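Local coordinates for Lmo0181 protein (Listeria monocytogenes serovar 1/2a, PDB 5F7V), which binds the cyclic alpha-glucan cycloalternan and probably hands it to an ABC transporter in the cell membrane, at residues A[358-361]-A[362-365]; A[378-381]-A[382-386]; A[342-345]-A[346-349]; A[149-152]-A[153-157]. All coordinates share one frame; numbering follows the deposited sequence.

Contact 1. Residues A[358-361]-A[362-365]; sequences VKDW and NKIS
The first turn of helix 361-376 brings Ser365 back onto Trp361, just after a type I beta turn from Val358 to Trp361. Two donors of Ser365 grip Trp361 O: its N at 2.8 Å and its OG at 2.8 Å. They arrive from opposite faces of the carbonyl plane, the N tilted 21° and the hydroxyl 41° out of it. OG gets there because it lies beside its own backbone N and anti to its carbonyl carbon (chi1 -68°), which turns it back along the helix. The same hydroxyl oxygen sits 3.4 Å above one face of the Trp361 indole plane, shifted toward the rim. The indole lies beside the first turn, and its NE1 donates to Asn180 OD1. The Asn362 side chain crosses that of Trp361 at about a right angle, with Asn362 OD1 beside Trp361 CD1; its ND2 bonds Thr78 OG1. In the modelled conformer of Ile364, CD1 comes to 4.0 Å from Trp361 CE3. Ile364 N donates to Asp360 O at 2.9 Å, the bond by which the N-cap residue Asp360 closes the first turn. Asp360 and Lys363 run side by side, but Asp360 OD1 and Lys363 NZ stay 4.6 Å apart; a water joins the two, donating to OD1 and accepting from NZ. The Trp361 side chain is about 8 Å from a bound glucose unit, so the turn stands near the sugar site. A serine hydroxyl returning to the carbonyl four residues earlier, doubled by its own N-H, is a classic intrahelical arrangement, here built into a helix N terminus.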
ATOM      1  N   VAL A 358       3.008   3.512 -14.507  1.00  7.60           N
ATOM      2  CA  VAL A 358       2.436   3.317 -15.843  1.00  8.11           C
ATOM      3  C   VAL A 358       0.964   3.660 -15.777  1.00  8.39           C
ATOM      4  O   VAL A 358       0.276   3.350 -14.799  1.00  8.16           O
ATOM      5  CB  VAL A 358       2.674   1.887 -16.351  1.00  8.10           C
ATOM      6  CG1 VAL A 358       4.166   1.619 -16.504  1.00  8.41           C
ATOM      7  CG2 VAL A 358       2.061   0.827 -15.459  1.00  7.82           C
ATOM      8  N   LYS A 359       0.435   4.276 -16.823  1.00  8.93           N
ATOM      9  CA  LYS A 359      -0.971   4.676 -16.837  1.00  9.82           C
ATOM     10  C   LYS A 359      -1.963   3.516 -16.771  1.00  9.45           C
ATOM     11  O   LYS A 359      -3.073   3.750 -16.313  1.00  9.59           O
ATOM     12  CB  LYS A 359      -1.279   5.568 -18.036  1.00 11.13           C
ATOM     13  CG  LYS A 359      -1.299   4.859 -19.371  1.00 11.86           C
ATOM     14  CD  LYS A 359      -1.876   5.771 -20.445  1.00 13.72           C
ATOM     15  CE  LYS A 359      -1.923   5.007 -21.756  1.00 14.74           C
ATOM     16  NZ  LYS A 359      -2.220   5.950 -22.855  1.00 16.65           N
ATOM     17  N   ASP A 360      -1.565   2.308 -17.166  1.00  9.12           N
ATOM     18  CA  ASP A 360      -2.479   1.176 -17.235  1.00  9.69           C
ATOM     19  C   ASP A 360      -2.295   0.245 -16.046  1.00  8.50           C
ATOM     20  O   ASP A 360      -2.740  -0.878 -16.137  1.00  8.31           O
ATOM     21  CB  ASP A 360      -2.259   0.401 -18.534  1.00 10.99           C
ATOM     22  CG  ASP A 360      -2.575   1.206 -19.768  1.00 12.86           C
ATOM     23  OD1 ASP A 360      -3.689   1.782 -19.802  1.00 14.35           O
ATOM     24  OD2 ASP A 360      -1.695   1.257 -20.673  1.00 15.15           O
ATOM     25  N   TRP A 361      -1.717   0.697 -14.940  1.00  7.67           N
ATOM     26  CA  TRP A 361      -1.401  -0.214 -13.850  1.00  6.83           C
ATOM     27  C   TRP A 361      -2.597  -0.979 -13.321  1.00  6.70           C
ATOM     28  O   TRP A 361      -2.523  -2.203 -13.172  1.00  6.12           O
ATOM     29  CB  TRP A 361      -0.772   0.546 -12.689  1.00  6.56           C
ATOM     30  CG  TRP A 361      -0.349  -0.356 -11.560  1.00  6.12           C
ATOM     31  CD1 TRP A 361      -0.890  -0.446 -10.322  1.00  6.01           C
ATOM     32  CD2 TRP A 361       0.716  -1.297 -11.599  1.00  5.80           C
ATOM     33  NE1 TRP A 361      -0.209  -1.374  -9.589  1.00  5.78           N
ATOM     34  CE2 TRP A 361       0.804  -1.914 -10.333  1.00  5.56           C
ATOM     35  CE3 TRP A 361       1.623  -1.694 -12.578  1.00  5.81           C
ATOM     36  CZ2 TRP A 361       1.751  -2.878 -10.029  1.00  5.42           C
ATOM     37  CZ3 TRP A 361       2.549  -2.677 -12.287  1.00  5.60           C
ATOM     38  CH2 TRP A 361       2.630  -3.252 -10.996  1.00  5.42           C
ATOM     39  N   ASN A 362      -3.697  -0.300 -13.014  1.00  7.28           N
ATOM     40  CA  ASN A 362      -4.832  -1.009 -12.443  1.00  7.70           C
ATOM     41  C   ASN A 362      -5.444  -2.012 -13.425  1.00  7.95           C
ATOM     42  O   ASN A 362      -5.831  -3.115 -13.007  1.00  7.45           O
ATOM     43  CB  ASN A 362      -5.838  -0.022 -11.839  1.00  8.22           C
ATOM     44  CG  ASN A 362      -5.340   0.658 -10.550  1.00  8.42           C
ATOM     45  OD1 ASN A 362      -4.442   0.186  -9.829  1.00  9.07           O
ATOM     46  ND2 ASN A 362      -5.935   1.820 -10.247  1.00  8.95           N
ATOM     47  N   LYS A 363      -5.461  -1.676 -14.705  1.00  8.56           N
ATOM     48  CA  LYS A 363      -5.990  -2.552 -15.734  1.00  9.17           C
ATOM     49  C   LYS A 363      -5.115  -3.798 -15.898  1.00  8.04           C
ATOM     50  O   LYS A 363      -5.613  -4.940 -15.922  1.00  7.94           O
ATOM     51  CB  LYS A 363      -6.065  -1.758 -17.033  1.00 11.37           C
ATOM     52  CG  LYS A 363      -6.701  -2.583 -18.104  1.00 13.45           C
ATOM     53  CD  LYS A 363      -6.387  -2.124 -19.503  1.00 15.84           C
ATOM     54  CE  LYS A 363      -6.653  -0.668 -19.740  1.00 17.31           C
ATOM     55  NZ  LYS A 363      -7.363  -0.627 -21.048  1.00 18.58           N
ATOM     56  N   ILE A 364      -3.802  -3.613 -16.000  0.70  7.36           N
ATOM     57  CA  ILE A 364      -2.913  -4.763 -16.122  0.70  6.97           C
ATOM     58  C   ILE A 364      -2.941  -5.578 -14.827  0.70  6.49           C
ATOM     59  O   ILE A 364      -2.862  -6.801 -14.889  0.70  6.12           O
ATOM     60  CB  ILE A 364      -1.486  -4.462 -16.626  0.70  7.14           C
ATOM     61  CG1 ILE A 364      -0.617  -3.699 -15.624  0.70  7.19           C
ATOM     62  CG2 ILE A 364      -1.565  -3.775 -17.975  0.70  7.56           C
ATOM     63  CD1 ILE A 364       0.820  -3.510 -16.067  0.70  7.20           C
ATOM     64  N   SER A 365      -3.093  -4.917 -13.682  1.00  6.29           N
ATOM     65  CA  SER A 365      -3.193  -5.640 -12.423  1.00  6.00           C
ATOM     66  C   SER A 365      -4.425  -6.515 -12.348  1.00  6.12           C
ATOM     67  O   SER A 365      -4.341  -7.661 -11.914  1.00  5.65           O
ATOM     68  CB  SER A 365      -3.158  -4.629 -11.264  1.00  5.87           C
ATOM     69  OG  SER A 365      -1.864  -4.012 -11.185  1.00  5.62           O
TER
HETATM   70  O   HOH W   1      -5.374   1.332 -15.372  1.00 13.16           O
HETATM   71  O   HOH W   2      -5.386   1.336 -22.014  0.50 19.98           O

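Contact 2. Residues A[378-381]-A[382-386]; sequences GDST and PEKAL
Thr381 is the N-cap of helix 382-397, and its carbonyl O takes Ala385 N in a 2.9 Å bond, the first regular bond of that helix. Its side chain adds the capping bond: OG1 accepts from Lys384 N at 3.3 Å, with an N-H...O angle of 166°. OG1 can do this because it stands between the backbone N and the carbonyl carbon of Thr381 (chi1 71°), facing the first turn. Pro382 fills the position after the cap, where a residue without an N-H costs the helix no bond. Lys384 reaches back over the threonine. Its chain bends at chi3 (-66°), which leaves CE 3.5 Å from Thr381 OG1 and 3.9 Å from Thr381 CG2. Ser380 OG lies against the same aliphatic chain, 3.6 Å from Lys384 CB. Hydroxyls and methylenes thus line the start of the helix, and the partly negative Thr381 OG1 faces it, where it would be expected to interact well with the positive end of the helix dipole. Upstream, Gly378, with positive phi, is the first residue beyond helix 361-376 and closes it in a Schellman motif; a few residues later helix 382-397 begins. Pro382 and Ala385 rest on Val375 of helix 361-376, while Pro382 also touches Thr213 and Thr216 of helix 206-220, and Leu386 packs on Leu212 of that helix and on Phe372 of helix 361-376.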
ATOM      1  N   GLY A 378      -6.122 -24.013  -8.821  1.00  6.72           N
ATOM      2  CA  GLY A 378      -5.880 -25.253  -9.533  1.00  6.94           C
ATOM      3  C   GLY A 378      -6.377 -25.278 -10.949  1.00  6.99           C
ATOM      4  O   GLY A 378      -6.697 -26.353 -11.454  1.00  7.28           O
ATOM      5  N   ASP A 379      -6.493 -24.114 -11.592  1.00  6.81           N
ATOM      6  CA  ASP A 379      -6.915 -23.999 -12.984  1.00  7.31           C
ATOM      7  C   ASP A 379      -5.774 -23.630 -13.878  1.00  6.72           C
ATOM      8  O   ASP A 379      -5.943 -23.648 -15.097  1.00  7.16           O
ATOM      9  CB  ASP A 379      -8.017 -22.942 -13.143  1.00  8.06           C
ATOM     10  CG  ASP A 379      -9.267 -23.299 -12.381  1.00  9.24           C
ATOM     11  OD1 ASP A 379      -9.860 -24.319 -12.675  1.00 10.66           O
ATOM     12  OD2 ASP A 379      -9.638 -22.561 -11.421  1.00 11.08           O
ATOM     13  N   SER A 380      -4.612 -23.301 -13.343  1.00  5.94           N
ATOM     14  CA  SER A 380      -3.498 -22.880 -14.164  1.00  5.54           C
ATOM     15  C   SER A 380      -2.195 -23.175 -13.428  1.00  5.15           C
ATOM     16  O   SER A 380      -2.209 -23.818 -12.366  1.00  5.25           O
ATOM     17  CB  SER A 380      -3.674 -21.402 -14.482  1.00  5.42           C
ATOM     18  OG  SER A 380      -2.701 -20.947 -15.401  1.00  5.34           O
ATOM     19  N   THR A 381      -1.090 -22.690 -13.981  1.00  4.80           N
ATOM     20  CA  THR A 381       0.238 -22.873 -13.414  1.00  4.70           C
ATOM     21  C   THR A 381       1.009 -21.560 -13.420  1.00  4.42           C
ATOM     22  O   THR A 381       0.657 -20.664 -14.178  1.00  4.26           O
ATOM     23  CB  THR A 381       1.084 -23.910 -14.135  1.00  4.89           C
ATOM     24  OG1 THR A 381       1.434 -23.332 -15.401  1.00  4.76           O
ATOM     25  CG2 THR A 381       0.399 -25.221 -14.319  1.00  5.20           C
ATOM     26  N   PRO A 382       2.060 -21.436 -12.571  1.00  4.34           N
ATOM     27  CA  PRO A 382       2.812 -20.182 -12.562  1.00  4.25           C
ATOM     28  C   PRO A 382       3.348 -19.794 -13.920  1.00  4.37           C
ATOM     29  O   PRO A 382       3.208 -18.618 -14.296  1.00  4.04           O
ATOM     30  CB  PRO A 382       3.902 -20.437 -11.500  1.00  4.27           C
ATOM     31  CG  PRO A 382       3.290 -21.422 -10.557  1.00  4.38           C
ATOM     32  CD  PRO A 382       2.491 -22.321 -11.468  1.00  4.50           C
ATOM     33  N   GLU A 383       3.893 -20.749 -14.686  1.00  4.81           N
ATOM     34  CA  GLU A 383       4.450 -20.377 -15.983  1.00  5.55           C
ATOM     35  C   GLU A 383       3.336 -19.876 -16.903  1.00  4.93           C
ATOM     36  O   GLU A 383       3.528 -18.929 -17.634  1.00  4.77           O
ATOM     37  CB  GLU A 383       5.206 -21.538 -16.631  1.00  6.89           C
ATOM     38  CG  GLU A 383       5.588 -21.313 -18.078  1.00  8.60           C
ATOM     39  CD  GLU A 383       6.351 -20.072 -18.400  1.00 10.57           C
ATOM     40  OE1 GLU A 383       6.179 -19.514 -19.511  1.00 12.99           O
ATOM     41  OE2 GLU A 383       7.137 -19.689 -17.505  1.00 13.27           O
ATOM     42  N   LYS A 384       2.175 -20.527 -16.917  1.00  4.48           N
ATOM     43  CA  LYS A 384       1.113 -20.075 -17.821  1.00  4.34           C
ATOM     44  C   LYS A 384       0.601 -18.707 -17.395  1.00  4.10           C
ATOM     45  O   LYS A 384       0.342 -17.834 -18.236  1.00  4.15           O
ATOM     46  CB  LYS A 384      -0.039 -21.070 -17.874  1.00  4.47           C
ATOM     47  CG  LYS A 384       0.339 -22.329 -18.652  1.00  4.70           C
ATOM     48  CD  LYS A 384      -0.862 -23.259 -18.815  1.00  4.90           C
ATOM     49  CE  LYS A 384      -1.350 -23.822 -17.496  1.00  4.85           C
ATOM     50  NZ  LYS A 384      -2.336 -24.902 -17.732  1.00  5.12           N
ATOM     51  N   ALA A 385       0.464 -18.469 -16.108  1.00  3.95           N
ATOM     52  CA  ALA A 385       0.016 -17.192 -15.629  1.00  3.83           C
ATOM     53  C   ALA A 385       0.944 -16.059 -16.055  1.00  3.77           C
ATOM     54  O   ALA A 385       0.464 -14.997 -16.440  1.00  3.78           O
ATOM     55  CB  ALA A 385      -0.121 -17.198 -14.112  1.00  3.72           C
ATOM     56  N   LEU A 386       2.245 -16.296 -15.956  1.00  3.76           N
ATOM     57  CA  LEU A 386       3.224 -15.280 -16.327  1.00  3.75           C
ATOM     58  C   LEU A 386       3.304 -15.095 -17.827  1.00  3.95           C
ATOM     59  O   LEU A 386       3.494 -13.946 -18.269  1.00  3.95           O
ATOM     60  CB  LEU A 386       4.561 -15.595 -15.674  1.00  3.75           C
ATOM     61  CG  LEU A 386       4.529 -15.438 -14.163  1.00  3.63           C
ATOM     62  CD1 LEU A 386       5.794 -15.999 -13.582  1.00  3.71           C
ATOM     63  CD2 LEU A 386       4.327 -13.996 -13.709  1.00  3.54           C
TER

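Contact 3. Residues A[342-345]-A[346-349]; sequences REAV and FESL
Hydrogen bonds between Ala344 and Ser348 and between Glu343 and Glu347 set the frame of the short helix 343-347. Ala344 O is held twice by Ser348, at 2.8 Å from OG and 3.0 Å from N. One donor comes from each side of the C=O plane, the hydroxyl tilted 26° from it and the N lifted 36° out of it. A chi1 of -65° swings the Ser348 hydroxyl back toward the preceding turn. Glu347 N gives Glu343 O a bond of 2.8 Å. Among the van der Waals contacts, Phe346 CD2 lies 3.7 Å from Arg342 O, and Glu343 OE1 approaches Phe346 CB at 4.0 Å, its carboxylate plane steeply inclined to the ring. The extended chain of Glu347 runs back along the helix, so that its OE1 touches Ala344 CA at 3.5 Å. Charge adds little: the nearest carboxylate oxygens, Glu343 OE1 and Glu347 OE2, stay 5.4 Å apart, on exposed residues where any mutual repulsion would probably be mild. The buried Arg342 turns away from this group and bonds through NE and NH2 to Pro339 O and Pro338 O and through NH1 to Asn318, with Tyr333 in a cation-pi contact. Val345 O is bonded by Asn129 of strand 119-135. The paired grip on one carbonyl includes the familiar serine side-chain bond to the carbonyl four residues back in a helix, here in a brief helix packed between helix 327-335 and the central sheet.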
ATOM      1  N   ARG A 342       8.919  -1.572  16.116  1.00  6.89           N
ATOM      2  CA  ARG A 342       8.630  -0.461  15.228  1.00  6.83           C
ATOM      3  C   ARG A 342       9.823  -0.147  14.310  1.00  7.13           C
ATOM      4  O   ARG A 342       9.613   0.275  13.161  1.00  6.84           O
ATOM      5  CB  ARG A 342       8.241   0.778  16.054  1.00  6.99           C
ATOM      6  CG  ARG A 342       6.987   0.672  16.920  1.00  6.96           C
ATOM      7  CD  ARG A 342       5.774   0.540  16.057  1.00  6.66           C
ATOM      8  NE  ARG A 342       4.504   0.433  16.785  1.00  6.72           N
ATOM      9  CZ  ARG A 342       3.510   1.310  16.750  1.00  6.83           C
ATOM     10  NH1 ARG A 342       3.634   2.424  16.052  1.00  7.00           N
ATOM     11  NH2 ARG A 342       2.367   1.018  17.360  1.00  7.02           N
ATOM     12  N   GLU A 343      11.048  -0.410  14.779  1.00  7.87           N
ATOM     13  CA  GLU A 343      12.216  -0.155  13.926  1.00  8.63           C
ATOM     14  C   GLU A 343      12.186  -0.965  12.645  1.00  7.60           C
ATOM     15  O   GLU A 343      12.760  -0.496  11.663  1.00  7.41           O
ATOM     16  CB  GLU A 343      13.551  -0.303  14.659  1.00 10.58           C
ATOM     17  CG  GLU A 343      13.883   0.798  15.627  1.00 12.79           C
ATOM     18  CD  GLU A 343      14.287   2.164  15.065  1.00 14.61           C
ATOM     19  OE1 GLU A 343      14.216   2.433  13.834  1.00 17.30           O
ATOM     20  OE2 GLU A 343      14.690   2.989  15.933  1.00 18.18           O
ATOM     21  N   ALA A 344      11.519  -2.116  12.607  1.00  6.80           N
ATOM     22  CA  ALA A 344      11.433  -2.866  11.355  1.00  6.28           C
ATOM     23  C   ALA A 344      10.800  -2.048  10.243  1.00  5.88           C
ATOM     24  O   ALA A 344      11.141  -2.232   9.074  1.00  5.76           O
ATOM     25  CB  ALA A 344      10.635  -4.154  11.521  1.00  6.01           C
ATOM     26  N   VAL A 345       9.874  -1.144  10.562  1.00  5.71           N
ATOM     27  CA  VAL A 345       9.224  -0.321   9.552  1.00  5.59           C
ATOM     28  C   VAL A 345      10.266   0.561   8.866  1.00  5.98           C
ATOM     29  O   VAL A 345      10.266   0.696   7.643  1.00  5.99           O
ATOM     30  CB  VAL A 345       8.108   0.522  10.222  1.00  5.55           C
ATOM     31  CG1 VAL A 345       7.499   1.486   9.216  1.00  5.65           C
ATOM     32  CG2 VAL A 345       7.019  -0.331  10.877  1.00  5.33           C
ATOM     33  N   PHE A 346      11.131   1.177   9.664  1.00  6.48           N
ATOM     34  CA  PHE A 346      12.151   2.065   9.106  1.00  7.17           C
ATOM     35  C   PHE A 346      13.308   1.282   8.513  1.00  7.42           C
ATOM     36  O   PHE A 346      13.834   1.688   7.477  1.00  7.91           O
ATOM     37  CB  PHE A 346      12.587   3.070  10.187  1.00  7.80           C
ATOM     38  CG  PHE A 346      11.433   3.880  10.651  1.00  7.80           C
ATOM     39  CD1 PHE A 346      10.991   4.952   9.914  1.00  8.19           C
ATOM     40  CD2 PHE A 346      10.748   3.496  11.787  1.00  7.61           C
ATOM     41  CE1 PHE A 346       9.866   5.659  10.348  1.00  8.18           C
ATOM     42  CE2 PHE A 346       9.623   4.180  12.214  1.00  7.62           C
ATOM     43  CZ  PHE A 346       9.207   5.271  11.495  1.00  7.85           C
ATOM     44  N   GLU A 347      13.697   0.168   9.130  1.00  7.36           N
ATOM     45  CA  GLU A 347      14.772  -0.660   8.540  1.00  7.72           C
ATOM     46  C   GLU A 347      14.380  -1.107   7.134  1.00  7.10           C
ATOM     47  O   GLU A 347      15.234  -1.171   6.239  1.00  7.42           O
ATOM     48  CB  GLU A 347      14.999  -1.893   9.399  1.00  8.03           C
ATOM     49  CG  GLU A 347      15.678  -1.590  10.714  1.00  9.11           C
ATOM     50  CD  GLU A 347      15.501  -2.690  11.753  1.00  9.64           C
ATOM     51  OE1 GLU A 347      14.813  -3.701  11.491  1.00  9.97           O
ATOM     52  OE2 GLU A 347      16.100  -2.506  12.837  1.00 11.83           O
ATOM     53  N   SER A 348      13.093  -1.380   6.909  1.00  6.31           N
ATOM     54  CA  SER A 348      12.619  -1.861   5.612  1.00  6.03           C
ATOM     55  C   SER A 348      12.855  -0.850   4.501  1.00  6.41           C
ATOM     56  O   SER A 348      13.006  -1.268   3.356  1.00  6.41           O
ATOM     57  CB  SER A 348      11.142  -2.225   5.709  1.00  5.55           C
ATOM     58  OG  SER A 348      10.858  -3.319   6.561  1.00  5.31           O
ATOM     59  N   LEU A 349      12.933   0.446   4.797  1.00  6.81           N
ATOM     60  CA  LEU A 349      13.087   1.459   3.761  1.00  7.33           C
ATOM     61  C   LEU A 349      14.383   1.347   2.999  1.00  7.89           C
ATOM     62  O   LEU A 349      14.439   1.760   1.851  1.00  8.26           O
ATOM     63  CB  LEU A 349      12.933   2.836   4.365  1.00  7.76           C
ATOM     64  CG  LEU A 349      11.573   3.147   4.992  1.00  7.34           C
ATOM     65  CD1 LEU A 349      11.644   4.434   5.776  1.00  7.82           C
ATOM     66  CD2 LEU A 349      10.498   3.215   3.921  1.00  7.22           C
TER

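Contact 4. Residues A[149-152]-A[153-157]; sequences ADWT and WKDEE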
ATOM      1  N   ALA A 149      15.335 -10.558  10.562  1.00  9.36           N
ATOM      2  CA  ALA A 149      15.589  -9.701   9.434  1.00 10.10           C
ATOM      3  C   ALA A 149      16.575 -10.358   8.464  1.00 10.35           C
ATOM      4  O   ALA A 149      16.736  -9.856   7.347  1.00 11.56           O
ATOM      5  CB  ALA A 149      16.150  -8.358   9.916  1.00 11.80           C
ATOM      6  N   ASP A 150      17.198 -11.461   8.838  1.00 10.16           N
ATOM      7  CA  ASP A 150      18.046 -12.133   7.850  1.00 10.32           C
ATOM      8  C   ASP A 150      17.545 -13.482   7.426  1.00  8.41           C
ATOM      9  O   ASP A 150      18.252 -14.193   6.716  1.00  8.60           O
ATOM     10  CB  ASP A 150      19.474 -12.107   8.302  1.00 12.51           C
ATOM     11  CG  ASP A 150      20.053 -10.696   8.111  1.00 14.51           C
ATOM     12  OD1 ASP A 150      20.232 -10.047   7.013  1.00 15.79           O
ATOM     13  OD2 ASP A 150      20.337 -10.185   9.186  1.00 16.79           O
ATOM     14  N   TRP A 151      16.289 -13.772   7.755  1.00  6.92           N
ATOM     15  CA  TRP A 151      15.648 -14.882   7.081  1.00  5.76           C
ATOM     16  C   TRP A 151      15.654 -14.685   5.565  1.00  5.22           C
ATOM     17  O   TRP A 151      15.539 -13.568   5.078  1.00  5.51           O
ATOM     18  CB  TRP A 151      14.212 -14.921   7.553  1.00  5.24           C
ATOM     19  CG  TRP A 151      13.917 -15.728   8.796  1.00  5.32           C
ATOM     20  CD1 TRP A 151      14.780 -16.270   9.690  1.00  5.95           C
ATOM     21  CD2 TRP A 151      12.598 -16.128   9.197  1.00  5.12           C
ATOM     22  NE1 TRP A 151      14.074 -16.998  10.629  1.00  5.99           N
ATOM     23  CE2 TRP A 151      12.744 -16.914  10.346  1.00  5.44           C
ATOM     24  CE3 TRP A 151      11.313 -15.902   8.674  1.00  4.87           C
ATOM     25  CZ2 TRP A 151      11.616 -17.491  10.983  1.00  5.46           C
ATOM     26  CZ3 TRP A 151      10.186 -16.470   9.342  1.00  4.91           C
ATOM     27  CH2 TRP A 151      10.396 -17.236  10.447  1.00  5.21           C
ATOM     28  N   THR A 152      15.712 -15.813   4.867  1.00  4.54           N
ATOM     29  CA  THR A 152      15.352 -15.864   3.462  1.00  4.25           C
ATOM     30  C   THR A 152      14.051 -16.643   3.332  1.00  3.80           C
ATOM     31  O   THR A 152      13.516 -17.184   4.308  1.00  3.68           O
ATOM     32  CB  THR A 152      16.472 -16.440   2.571  1.00  4.54           C
ATOM     33  OG1 THR A 152      16.704 -17.821   2.903  1.00  4.59           O
ATOM     34  CG2 THR A 152      17.737 -15.621   2.674  1.00  5.28           C
ATOM     35  N   TRP A 153      13.526 -16.723   2.107  1.00  3.75           N
ATOM     36  CA  TRP A 153      12.263 -17.465   1.899  1.00  3.68           C
ATOM     37  C   TRP A 153      12.278 -18.829   2.544  1.00  3.69           C
ATOM     38  O   TRP A 153      11.273 -19.236   3.158  1.00  3.75           O
ATOM     39  CB  TRP A 153      11.981 -17.693   0.422  1.00  3.93           C
ATOM     40  CG  TRP A 153      11.684 -16.459  -0.373  1.00  4.24           C
ATOM     41  CD1 TRP A 153      11.358 -15.186   0.052  1.00  4.44           C
ATOM     42  CD2 TRP A 153      11.625 -16.437  -1.796  1.00  4.66           C
ATOM     43  NE1 TRP A 153      11.137 -14.384  -1.051  1.00  5.05           N
ATOM     44  CE2 TRP A 153      11.303 -15.115  -2.195  1.00  5.16           C
ATOM     45  CE3 TRP A 153      11.869 -17.404  -2.775  1.00  4.84           C
ATOM     46  CZ2 TRP A 153      11.184 -14.762  -3.550  1.00  5.84           C
ATOM     47  CZ3 TRP A 153      11.790 -17.028  -4.117  1.00  5.40           C
ATOM     48  CH2 TRP A 153      11.434 -15.745  -4.466  1.00  5.88           C
ATOM     49  N   LYS A 154      13.383 -19.561   2.485  1.00  3.87           N
ATOM     50  CA  LYS A 154      13.379 -20.913   2.996  1.00  4.23           C
ATOM     51  C   LYS A 154      13.155 -20.953   4.506  1.00  4.36           C
ATOM     52  O   LYS A 154      12.538 -21.889   5.006  1.00  4.62           O
ATOM     53  CB  LYS A 154      14.670 -21.642   2.666  1.00  4.73           C
ATOM     54  CG  LYS A 154      15.913 -21.092   3.337  1.00  4.93           C
ATOM     55  CD  LYS A 154      17.191 -21.736   2.825  1.00  5.68           C
ATOM     56  CE  LYS A 154      17.575 -21.360   1.417  1.00  5.57           C
ATOM     57  NZ  LYS A 154      17.971 -19.926   1.252  1.00  5.32           N
ATOM     58  N   ASP A 155      13.607 -19.946   5.244  1.00  4.51           N
ATOM     59  CA  ASP A 155      13.349 -19.904   6.697  1.00  4.93           C
ATOM     60  C   ASP A 155      11.886 -19.656   6.978  1.00  4.77           C
ATOM     61  O   ASP A 155      11.293 -20.276   7.879  1.00  5.20           O
ATOM     62  CB  ASP A 155      14.171 -18.813   7.361  1.00  5.27           C
ATOM     63  CG  ASP A 155      15.637 -18.998   7.127  1.00  6.15           C
ATOM     64  OD1 ASP A 155      16.179 -19.972   7.676  1.00  8.07           O
ATOM     65  OD2 ASP A 155      16.270 -18.192   6.425  1.00  6.19           O
ATOM     66  N   GLU A 156      11.245 -18.773   6.242  0.50  4.50           N
ATOM     67  CA  GLU A 156       9.832 -18.580   6.472  0.50  4.62           C
ATOM     68  C   GLU A 156       9.005 -19.763   5.992  0.50  4.94           C
ATOM     69  O   GLU A 156       7.966 -20.078   6.596  0.50  5.16           O
ATOM     70  CB  GLU A 156       9.365 -17.306   5.798  0.50  4.73           C
ATOM     71  CG  GLU A 156       7.872 -17.232   5.812  0.50  5.25           C
ATOM     72  CD  GLU A 156       7.398 -15.875   5.358  0.50  5.70           C
ATOM     73  OE1 GLU A 156       8.187 -14.895   5.112  0.50  5.89           O
ATOM     74  OE2 GLU A 156       6.157 -15.875   5.215  0.50  6.49           O
ATOM     75  N   GLU A 157       9.420 -20.442   4.928  1.00  5.11           N
ATOM     76  CA  GLU A 157       8.673 -21.612   4.505  1.00  5.93           C
ATOM     77  C   GLU A 157       8.783 -22.718   5.538  1.00  5.94           C
ATOM     78  O   GLU A 157       7.784 -23.389   5.811  1.00  6.20           O
ATOM     79  CB  GLU A 157       9.194 -22.110   3.159  1.00  6.92           C
ATOM     80  CG  GLU A 157       8.881 -21.189   1.962  1.00  7.89           C
ATOM     81  CD  GLU A 157       9.605 -21.514   0.663  1.00  9.62           C
ATOM     82  OE1 GLU A 157      10.176 -22.614   0.589  1.00 11.82           O
ATOM     83  OE2 GLU A 157       9.564 -20.768  -0.367  1.00 11.54           O
TER
HETATM   84  O   HOH W   3      18.305 -18.733   4.767  1.00  7.23           O
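Trp153, Lys154, Asp155 and Glu156 follow Trp151 and Thr152 at the start of helix 153-163, where Thr152 is the N-cap and Asp155 and Glu156 pack on Trp151. Trp153 opens the helix; its indole goes to other partners, bonding Gln188 OE1 through NE1 and stacking on His214. Lys154 curls back: a chi1 of 66° starts its chain toward the N-cap residue, and further bends at chi3 and chi4 put NZ 3.0 Å from Thr152 OG1, to which it donates. Asp155 makes two kinds of contact. Its CB sits over the face of the five-membered ring of Trp151, a CH-pi contact 3.4 Å from the centroid and only 11° off the ring normal. Its OD2 accepts from Thr152 N at 2.9 Å, nearly straight, through the anti lone pair. A water also donates to OD2 and lies 2.6 Å from Thr152 OG1, so it links the two side chains. Asp155 N makes a weak bond to Thr152 O. Glu156 continues over the indole: its N rests 3.7 Å above the plane on the same face as Asp155 CB, and in the modelled conformer its CB lies 3.7 Å from Trp151 CZ3. Its N also reaches Thr152 O in a weak bond, while OE2 of that conformer bonds His249 and Thr173. Thr152 OG1 stays 4.4 Å from Asp155 N, so the arrangement is half a capping box: the acidic side chain in the first turn takes the N-H of the N-cap residue, and the Trp151 ring packs against that turn through one face.

How the contacts relate
Each contact joins adjoining residues, so the four lie in series along the chain, with no nesting or crossing. Contact 4 comes first and turns the loop after helix 136-142 into helix 153-163. Contact 3 follows far along the chain, in the short helix beyond helix 327-335; the two come within about 5 Å (nearest atoms) without touching. Contact 1 then starts helix 361-376, after strand 352-353, on the opposite side of the chain's centre from contact 3. Contact 2 starts helix 382-397 and so makes the turn out of helix 361-376; its centre is about 20 Å from that of contact 1. Three contacts therefore form helix N termini, and contact 3 shapes a brief helix by the sheet.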